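Local coordinates for protein Ton_1535 (Thermococcus onnurineus, PDB 3ZPJ) that is of unknown function but folds as an all-helical alpha-solenoid, a right-handed coil of stacked helices with a left-handed helical turn, at residues Met242-Glu247 / Glu274-Thr279; Gly246-Ala251 / Thr291-Leu296; Val265-Phe270 / Leu296-Lys301. One frame throughout, in Å; residues are numbered along the deposited sequence.

How the contacts relate
All three contacts lie in the C-terminal part of the solenoid, well out from the middle of the chain in one direction, and involve four successive helices, 240-256, 262-271, 280-293 and 296-303. Contacts 1 and 2 start from one helix, 240-256, share Gly-246 and Glu-247, and have centres about 13 Å apart. Contact 3 begins on the next helix, 262-271, its centre about 7 Å from that of contact 2 and about 11 Å from that of contact 1; it shares Leu-296 with contact 2. Along the chain, contact 3 alternates with each of the others. Successive helices, and the loop before helix 280-293, pack against one another across this stretch of the solenoid, with Ala-251 against Val-266 joining contacts 2 and 3.

Contact 1. Residues Met242-Glu247 / Glu274-Thr279; sequences MRLIGE and ESPRFT
In Leu-244, CG trans to the backbone N (chi1 -179°) carries the side chain off helix 240-256 toward the loop 274-279; in Phe-278, CG set trans to the carbonyl carbon (chi1 -65°) brings the ring back to meet it. The two side chains are nearly perpendicular. A single methyl does the touching: CD2 of Leu-244 lies at the rim of the phenyl ring and close to its plane, 3.9 Å from CZ of Phe-278, with CE1 of Phe-278 at 4.1 Å. The contact is methyl against ring edge. The same CD2 of Leu-244 is 4.5 Å from CD of Pro-276, a looser touch, so one branch of the leucine meets both apolar groups of the loop. Over one face of the Phe-278 ring lies O of Pro-276, offset toward the rim.

The loop is the connection between helices 262-271 and 280-293, and it passes beside helix 240-256, the helix before that pair, in this alpha-solenoid. It follows a disulfide between the adjacent Cys-272 and Cys-273. Further along, Thr-279 is the N-cap of helix 280-293, its OG1 bonded to N of Asn-282. Phe-278 also rests on Val-241, Val-283 and Ile-286, and Leu-244 on Ala-269, so further apolar groups surround the contact.

One helical turn of 240-256 also carries a salt bridge: NE of Arg-243 reaches OE2 of Glu-247 at 3.1 Å, nearly straight (170°). The oxygen sits in the plane of the guanidinium, but the N-H comes to it from above the carboxylate plane. Lys-268 is a second, weak ion-pair partner of that oxygen.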
loop_
_atom_site.group_PDB
_atom_site.type_symbol
_atom_site.label_atom_id
_atom_site.label_comp_id
_atom_site.label_asym_id
_atom_site.label_seq_id
_atom_site.Cartn_x
_atom_site.Cartn_y
_atom_site.Cartn_z
ATOM N N MET A 242 -17.593 -1.604 8.749
ATOM C CA MET A 242 -16.202 -1.580 8.313
ATOM C C MET A 242 -15.299 -2.204 9.372
ATOM O O MET A 242 -14.336 -2.889 9.050
ATOM C CB MET A 242 -15.738 -0.165 7.960
ATOM C CG MET A 242 -16.196 0.307 6.589
ATOM S SD MET A 242 -15.931 2.079 6.330
ATOM C CE MET A 242 -14.426 2.057 5.367
ATOM N N ARG A 243 -15.628 -1.987 10.638
ATOM C CA ARG A 243 -14.858 -2.588 11.721
ATOM C C ARG A 243 -15.009 -4.107 11.762
ATOM O O ARG A 243 -14.082 -4.831 12.125
ATOM C CB ARG A 243 -15.267 -2.013 13.073
ATOM C CG ARG A 243 -14.370 -2.507 14.179
ATOM C CD ARG A 243 -14.689 -1.893 15.507
ATOM N NE ARG A 243 -14.270 -2.790 16.579
ATOM C CZ ARG A 243 -14.504 -2.581 17.870
ATOM N NH1 ARG A 243 -15.147 -1.486 18.263
ATOM N NH2 ARG A 243 -14.083 -3.465 18.765
ATOM N N LEU A 244 -16.191 -4.582 11.396
ATOM C CA LEU A 244 -16.444 -6.003 11.337
ATOM C C LEU A 244 -15.640 -6.622 10.196
ATOM O O LEU A 244 -14.900 -7.587 10.403
ATOM C CB LEU A 244 -17.942 -6.273 11.177
ATOM C CG LEU A 244 -18.406 -7.730 11.121
ATOM C CD1 LEU A 244 -17.642 -8.580 12.101
ATOM C CD2 LEU A 244 -19.905 -7.809 11.434
ATOM N N ILE A 245 -15.790 -6.073 8.996
ATOM C CA ILE A 245 -15.091 -6.607 7.838
ATOM C C ILE A 245 -13.590 -6.581 8.101
ATOM O O ILE A 245 -12.885 -7.542 7.808
ATOM C CB ILE A 245 -15.404 -5.817 6.543
ATOM C CG1 ILE A 245 -16.649 -6.369 5.855
ATOM C CG2 ILE A 245 -14.260 -5.928 5.542
ATOM C CD1 ILE A 245 -17.911 -6.089 6.563
ATOM N N GLY A 246 -13.112 -5.492 8.687
ATOM C CA GLY A 246 -11.682 -5.313 8.871
ATOM C C GLY A 246 -11.135 -6.359 9.818
ATOM O O GLY A 246 -10.081 -6.957 9.576
ATOM N N GLU A 247 -11.858 -6.593 10.904
ATOM C CA GLU A 247 -11.439 -7.609 11.857
ATOM C C GLU A 247 -11.436 -8.991 11.200
ATOM O O GLU A 247 -10.504 -9.765 11.393
ATOM C CB GLU A 247 -12.274 -7.544 13.136
ATOM C CG GLU A 247 -11.951 -6.311 14.003
ATOM C CD GLU A 247 -12.885 -6.119 15.200
ATOM O OE1 GLU A 247 -13.961 -6.753 15.256
ATOM O OE2 GLU A 247 -12.543 -5.321 16.095
ATOM N N GLU A 274 -23.039 -4.972 18.942
ATOM C CA GLU A 274 -24.309 -5.384 18.380
ATOM C C GLU A 274 -24.123 -5.486 16.883
ATOM O O GLU A 274 -23.306 -4.765 16.302
ATOM C CB GLU A 274 -25.419 -4.392 18.724
ATOM C CG GLU A 274 -25.914 -4.523 20.151
ATOM C CD GLU A 274 -26.204 -5.964 20.522
ATOM O OE1 GLU A 274 -26.970 -6.626 19.786
ATOM O OE2 GLU A 274 -25.656 -6.439 21.540
ATOM N N SER A 275 -24.856 -6.410 16.269
ATOM C CA SER A 275 -24.824 -6.574 14.827
ATOM C C SER A 275 -25.262 -5.266 14.182
ATOM O O SER A 275 -26.392 -4.818 14.378
ATOM C CB SER A 275 -25.742 -7.720 14.389
ATOM O OG SER A 275 -25.481 -8.898 15.131
ATOM N N PRO A 276 -24.354 -4.636 13.427
ATOM C CA PRO A 276 -24.693 -3.396 12.729
ATOM C C PRO A 276 -25.715 -3.650 11.628
ATOM O O PRO A 276 -26.173 -4.783 11.437
ATOM C CB PRO A 276 -23.358 -2.968 12.115
ATOM C CG PRO A 276 -22.572 -4.238 11.990
ATOM C CD PRO A 276 -22.958 -5.047 13.186
ATOM N N ARG A 277 -26.072 -2.595 10.910
ATOM C CA ARG A 277 -26.995 -2.722 9.802
ATOM C C ARG A 277 -26.201 -2.907 8.531
ATOM O O ARG A 277 -25.189 -2.238 8.319
ATOM C CB ARG A 277 -27.842 -1.476 9.693
ATOM C CG ARG A 277 -28.900 -1.510 8.618
ATOM C CD ARG A 277 -29.665 -0.202 8.646
ATOM N NE ARG A 277 -29.836 0.268 10.018
ATOM C CZ ARG A 277 -29.107 1.232 10.571
ATOM N NH1 ARG A 277 -28.156 1.831 9.863
ATOM N NH2 ARG A 277 -29.323 1.589 11.828
ATOM N N PHE A 278 -26.672 -3.805 7.679
ATOM C CA PHE A 278 -25.870 -4.246 6.557
ATOM C C PHE A 278 -26.468 -3.869 5.225
ATOM O O PHE A 278 -27.680 -3.930 5.046
ATOM C CB PHE A 278 -25.701 -5.755 6.617
ATOM C CG PHE A 278 -24.926 -6.230 7.807
ATOM C CD1 PHE A 278 -23.607 -5.854 7.985
ATOM C CD2 PHE A 278 -25.508 -7.069 8.737
ATOM C CE1 PHE A 278 -22.890 -6.300 9.079
ATOM C CE2 PHE A 278 -24.795 -7.520 9.825
ATOM C CZ PHE A 278 -23.489 -7.136 9.999
ATOM N N THR A 279 -25.615 -3.477 4.284
ATOM C CA THR A 279 -26.045 -3.419 2.901
ATOM C C THR A 279 -25.830 -4.812 2.342
ATOM O O THR A 279 -25.025 -5.574 2.871
ATOM C CB THR A 279 -25.206 -2.470 2.084
ATOM O OG1 THR A 279 -23.852 -2.901 2.138
ATOM C CG2 THR A 279 -25.317 -1.053 2.620
#

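Contact 2. Residues Gly246-Ala251 / Thr291-Leu296; sequences GELEVA and TELGNL
Leu-293 straddles one flank of helix 240-256, with a methyl for each of two residues a helical turn apart. CD2 of Leu-293 lies 3.8 Å from the carbonyl carbon C of Ala-251, and the same CD2 is 4.0 Å from CB of Ala-251, the small side chain letting the methyl settle against the backbone. CD1 of Leu-293 meets CD2 of Leu-248 at 4.0 Å, the two leucines crossing at about a right angle. In Leu-293, chi1 of -80° puts CG trans to the carbonyl carbon, which directs both branches toward helix 240-256. This buried side is closed further by Tyr-262 and Val-266 of helix 262-271 touching Leu-293.

Past Leu-293 the chain turns away and becomes more exposed. Gly-294, with positive phi, ends helix 280-293 in a Schellman motif, and Asn-295 then caps helix 296-303 through its OD1 on N of Arg-298, a tight helix-to-helix turn of this alpha-solenoid. Polar links gather at this partly exposed helix end: Glu-292 pairs with Arg-256, and O of Gly-294 takes a hydrogen bond from Arg-326. Cutting Leu-293 back to an alanine would probably open a gap beside Ala-251 and leave the CD2 methyl of Leu-248 without this partner. Across the two segments the chemistry is entirely apolar, which suggests that close packing, rather than directional bonding, probably sets how they fit.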
loop_
_atom_site.group_PDB
_atom_site.type_symbol
_atom_site.label_atom_id
_atom_site.label_comp_id
_atom_site.label_asym_id
_atom_site.label_seq_id
_atom_site.Cartn_x
_atom_site.Cartn_y
_atom_site.Cartn_z
ATOM N N GLY A 246 -13.112 -5.492 8.687
ATOM C CA GLY A 246 -11.682 -5.313 8.871
ATOM C C GLY A 246 -11.135 -6.359 9.818
ATOM O O GLY A 246 -10.081 -6.957 9.576
ATOM N N GLU A 247 -11.858 -6.593 10.904
ATOM C CA GLU A 247 -11.439 -7.609 11.857
ATOM C C GLU A 247 -11.436 -8.991 11.200
ATOM O O GLU A 247 -10.504 -9.765 11.393
ATOM C CB GLU A 247 -12.274 -7.544 13.136
ATOM C CG GLU A 247 -11.951 -6.311 14.003
ATOM C CD GLU A 247 -12.885 -6.119 15.200
ATOM O OE1 GLU A 247 -13.961 -6.753 15.256
ATOM O OE2 GLU A 247 -12.543 -5.321 16.095
ATOM N N LEU A 248 -12.443 -9.274 10.376
ATOM C CA LEU A 248 -12.502 -10.545 9.655
ATOM C C LEU A 248 -11.364 -10.721 8.653
ATOM O O LEU A 248 -10.785 -11.807 8.549
ATOM C CB LEU A 248 -13.854 -10.720 8.964
ATOM C CG LEU A 248 -15.012 -10.846 9.957
ATOM C CD1 LEU A 248 -16.360 -11.008 9.268
ATOM C CD2 LEU A 248 -14.757 -12.021 10.861
ATOM N N GLU A 249 -11.054 -9.662 7.910
ATOM C CA GLU A 249 -9.953 -9.704 6.966
ATOM C C GLU A 249 -8.664 -10.004 7.725
ATOM O O GLU A 249 -7.832 -10.784 7.273
ATOM C CB GLU A 249 -9.847 -8.380 6.170
ATOM C CG GLU A 249 -11.042 -8.118 5.247
ATOM C CD GLU A 249 -10.897 -6.872 4.356
ATOM O OE1 GLU A 249 -10.311 -5.859 4.808
ATOM O OE2 GLU A 249 -11.406 -6.906 3.205
ATOM N N VAL A 250 -8.513 -9.405 8.900
ATOM C CA VAL A 250 -7.318 -9.642 9.687
ATOM C C VAL A 250 -7.269 -11.082 10.178
ATOM O O VAL A 250 -6.227 -11.733 10.105
ATOM C CB VAL A 250 -7.195 -8.656 10.853
ATOM C CG1 VAL A 250 -6.256 -9.202 11.918
ATOM C CG2 VAL A 250 -6.673 -7.340 10.335
ATOM N N ALA A 251 -8.401 -11.591 10.647
ATOM C CA ALA A 251 -8.461 -12.979 11.092
ATOM C C ALA A 251 -8.049 -13.889 9.935
ATOM O O ALA A 251 -7.331 -14.865 10.122
ATOM C CB ALA A 251 -9.852 -13.327 11.577
ATOM N N THR A 291 -16.667 -17.883 4.829
ATOM C CA THR A 291 -16.400 -19.128 4.131
ATOM C C THR A 291 -14.897 -19.403 4.042
ATOM O O THR A 291 -14.440 -20.465 4.462
ATOM C CB THR A 291 -17.039 -19.156 2.746
ATOM O OG1 THR A 291 -18.461 -19.132 2.895
ATOM C CG2 THR A 291 -16.648 -20.430 2.010
ATOM N N GLU A 292 -14.126 -18.446 3.529
ATOM C CA GLU A 292 -12.674 -18.623 3.425
ATOM C C GLU A 292 -12.041 -18.839 4.796
ATOM O O GLU A 292 -11.004 -19.482 4.925
ATOM C CB GLU A 292 -12.017 -17.435 2.697
ATOM C CG GLU A 292 -12.606 -17.201 1.312
ATOM C CD GLU A 292 -11.974 -16.035 0.551
ATOM O OE1 GLU A 292 -10.902 -15.534 0.965
ATOM O OE2 GLU A 292 -12.561 -15.616 -0.475
ATOM N N LEU A 293 -12.677 -18.307 5.828
ATOM C CA LEU A 293 -12.188 -18.514 7.182
ATOM C C LEU A 293 -12.444 -19.942 7.662
ATOM O O LEU A 293 -11.715 -20.452 8.510
ATOM C CB LEU A 293 -12.841 -17.518 8.139
ATOM C CG LEU A 293 -12.242 -16.117 8.154
ATOM C CD1 LEU A 293 -13.240 -15.104 8.727
ATOM C CD2 LEU A 293 -10.944 -16.121 8.943
ATOM N N GLY A 294 -13.482 -20.580 7.126
ATOM C CA GLY A 294 -13.862 -21.907 7.574
ATOM C C GLY A 294 -14.963 -21.907 8.614
ATOM O O GLY A 294 -15.297 -22.950 9.170
ATOM N N ASN A 295 -15.530 -20.740 8.898
ATOM C CA ASN A 295 -16.685 -20.681 9.783
ATOM C C ASN A 295 -17.946 -20.856 8.938
ATOM O O ASN A 295 -18.640 -19.895 8.615
ATOM C CB ASN A 295 -16.713 -19.368 10.580
ATOM C CG ASN A 295 -17.723 -19.387 11.731
ATOM O OD1 ASN A 295 -18.800 -19.992 11.639
ATOM N ND2 ASN A 295 -17.376 -18.709 12.823
ATOM N N LEU A 296 -18.236 -22.097 8.574
ATOM C CA LEU A 296 -19.351 -22.366 7.684
ATOM C C LEU A 296 -20.714 -22.166 8.350
ATOM O O LEU A 296 -21.704 -21.909 7.664
ATOM C CB LEU A 296 -19.204 -23.752 7.040
ATOM C CG LEU A 296 -17.853 -23.854 6.319
ATOM C CD1 LEU A 296 -17.633 -25.188 5.621
ATOM C CD2 LEU A 296 -17.692 -22.713 5.330
#

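Contact 3. Residues Val265-Phe270 / Leu296-Lys301; sequences VVDKAF and LRRALK
Arg-298 lays its guanidinium almost flat on the ring of Phe-270, the planes 17° apart and the centres 4.2 Å from each other. The two side chains run in opposite directions as they pass, each starting from its own helix. NH1 of Arg-298 sits over one ring face but toward the rim, 3.3 Å from CG of Phe-270, so the cation-pi interaction is off-centre and weighted to the base of the ring. Farther out, CD of Arg-298 lies over the same face in a CH-pi contact, 3.9 Å from CE1 of Phe-270. The arginine chain is extended from CG to NE, and a chi4 of -85° then turns the guanidinium out of line with it, parallel enough to the ring to stack.

The pair bridges helices 262-271 and 296-303, which are separated in sequence by helix 280-293, whose Leu-290 touches Arg-298 as well. Across the solenoid the stack thus links non-consecutive helices over the one between them.

The other face of the Arg-298 guanidinium has NH2 of Arg-297 about 3.6 Å above it, again displaced toward the rim. Asp-267 lies nearby, its OD1 4.2 Å from NH2 of Arg-298, too long for a salt bridge and at an oblique angle to the guanidinium. Its negative charge probably still eases the crowding of the two arginines, although OD1 of Asp-267 is 6.1 Å from NH2 of Arg-297. On its own helix, the Phe-270 ring has O of Val-266 at its edge and in its plane, well clear of the face used by the arginine.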
loop_
_atom_site.group_PDB
_atom_site.type_symbol
_atom_site.label_atom_id
_atom_site.label_comp_id
_atom_site.label_asym_id
_atom_site.label_seq_id
_atom_site.Cartn_x
_atom_site.Cartn_y
_atom_site.Cartn_z
ATOM N N VAL A 265 -10.087 -13.847 17.158
ATOM C CA VAL A 265 -10.412 -12.546 16.585
ATOM C C VAL A 265 -11.800 -12.558 15.954
ATOM O O VAL A 265 -12.542 -11.571 16.025
ATOM C CB VAL A 265 -9.390 -12.103 15.521
ATOM C CG1 VAL A 265 -9.854 -10.806 14.867
ATOM C CG2 VAL A 265 -7.995 -11.931 16.153
ATOM N N VAL A 266 -12.147 -13.689 15.349
ATOM C CA VAL A 266 -13.436 -13.867 14.689
ATOM C C VAL A 266 -14.573 -13.819 15.704
ATOM O O VAL A 266 -15.596 -13.154 15.497
ATOM C CB VAL A 266 -13.479 -15.228 13.983
ATOM C CG1 VAL A 266 -14.904 -15.643 13.696
ATOM C CG2 VAL A 266 -12.644 -15.198 12.707
ATOM N N ASP A 267 -14.400 -14.531 16.808
ATOM C CA ASP A 267 -15.465 -14.564 17.805
ATOM C C ASP A 267 -15.655 -13.177 18.383
ATOM O O ASP A 267 -16.773 -12.712 18.525
ATOM C CB ASP A 267 -15.180 -15.594 18.894
ATOM C CG ASP A 267 -15.333 -17.012 18.392
ATOM O OD1 ASP A 267 -15.845 -17.169 17.260
ATOM O OD2 ASP A 267 -14.954 -17.959 19.120
ATOM N N LYS A 268 -14.546 -12.496 18.645
ATOM C CA LYS A 268 -14.607 -11.168 19.221
ATOM C C LYS A 268 -15.234 -10.177 18.254
ATOM O O LYS A 268 -15.939 -9.264 18.667
ATOM C CB LYS A 268 -13.220 -10.682 19.630
ATOM C CG LYS A 268 -13.258 -9.338 20.333
ATOM C CD LYS A 268 -11.895 -8.693 20.459
ATOM C CE LYS A 268 -12.049 -7.183 20.568
ATOM N NZ LYS A 268 -12.918 -6.635 19.466
ATOM N N ALA A 269 -14.994 -10.369 16.964
ATOM C CA ALA A 269 -15.509 -9.443 15.959
ATOM C C ALA A 269 -17.036 -9.400 15.921
ATOM O O ALA A 269 -17.611 -8.417 15.454
ATOM C CB ALA A 269 -14.954 -9.774 14.586
ATOM N N PHE A 270 -17.678 -10.465 16.404
ATOM C CA PHE A 270 -19.136 -10.520 16.484
ATOM C C PHE A 270 -19.605 -10.305 17.914
ATOM O O PHE A 270 -20.674 -9.755 18.158
ATOM C CB PHE A 270 -19.652 -11.880 16.016
ATOM C CG PHE A 270 -19.579 -12.073 14.542
ATOM C CD1 PHE A 270 -18.441 -12.607 13.954
ATOM C CD2 PHE A 270 -20.637 -11.710 13.734
ATOM C CE1 PHE A 270 -18.367 -12.779 12.587
ATOM C CE2 PHE A 270 -20.565 -11.880 12.361
ATOM C CZ PHE A 270 -19.425 -12.420 11.786
ATOM N N LEU A 296 -18.236 -22.097 8.574
ATOM C CA LEU A 296 -19.351 -22.366 7.684
ATOM C C LEU A 296 -20.714 -22.166 8.350
ATOM O O LEU A 296 -21.704 -21.909 7.664
ATOM C CB LEU A 296 -19.204 -23.752 7.040
ATOM C CG LEU A 296 -17.853 -23.854 6.319
ATOM C CD1 LEU A 296 -17.633 -25.188 5.621
ATOM C CD2 LEU A 296 -17.692 -22.713 5.330
ATOM N N ARG A 297 -20.767 -22.257 9.679
ATOM C CA ARG A 297 -22.022 -22.000 10.390
ATOM C C ARG A 297 -22.470 -20.559 10.173
ATOM O O ARG A 297 -23.576 -20.311 9.684
ATOM C CB ARG A 297 -21.909 -22.283 11.899
ATOM C CG ARG A 297 -23.110 -21.750 12.696
ATOM C CD ARG A 297 -23.031 -22.004 14.210
ATOM N NE ARG A 297 -22.097 -21.122 14.920
ATOM C CZ ARG A 297 -22.401 -19.914 15.403
ATOM N NH1 ARG A 297 -23.617 -19.413 15.242
ATOM N NH2 ARG A 297 -21.483 -19.197 16.043
ATOM N N ARG A 298 -21.606 -19.614 10.540
ATOM C CA ARG A 298 -21.918 -18.196 10.392
ATOM C C ARG A 298 -22.050 -17.834 8.918
ATOM O O ARG A 298 -22.922 -17.054 8.546
ATOM C CB ARG A 298 -20.840 -17.326 11.035
ATOM C CG ARG A 298 -20.767 -17.369 12.555
ATOM C CD ARG A 298 -19.664 -16.431 13.016
ATOM N NE ARG A 298 -19.408 -16.473 14.449
ATOM C CZ ARG A 298 -20.095 -15.772 15.342
ATOM N NH1 ARG A 298 -21.094 -14.992 14.943
ATOM N NH2 ARG A 298 -19.791 -15.856 16.632
ATOM N N ALA A 299 -21.184 -18.410 8.086
ATOM C CA ALA A 299 -21.188 -18.124 6.656
ATOM C C ALA A 299 -22.529 -18.463 6.029
ATOM O O ALA A 299 -23.023 -17.742 5.164
ATOM C CB ALA A 299 -20.062 -18.865 5.951
ATOM N N LEU A 300 -23.141 -19.546 6.485
ATOM C CA LEU A 300 -24.453 -19.902 5.974
ATOM C C LEU A 300 -25.513 -18.885 6.391
ATOM O O LEU A 300 -26.388 -18.537 5.589
ATOM C CB LEU A 300 -24.850 -21.311 6.405
ATOM C CG LEU A 300 -26.063 -21.861 5.663
ATOM C CD1 LEU A 300 -25.789 -21.887 4.169
ATOM C CD2 LEU A 300 -26.436 -23.250 6.171
ATOM N N LYS A 301 -25.440 -18.403 7.632
ATOM C CA LYS A 301 -26.415 -17.415 8.098
ATOM C C LYS A 301 -26.395 -16.220 7.164
ATOM O O LYS A 301 -27.443 -15.734 6.732
ATOM C CB LYS A 301 -26.095 -16.909 9.501
ATOM C CG LYS A 301 -26.104 -17.925 10.611
ATOM C CD LYS A 301 -25.577 -17.258 11.882
ATOM C CE LYS A 301 -25.542 -18.222 13.040
ATOM N NZ LYS A 301 -26.834 -18.941 13.147
#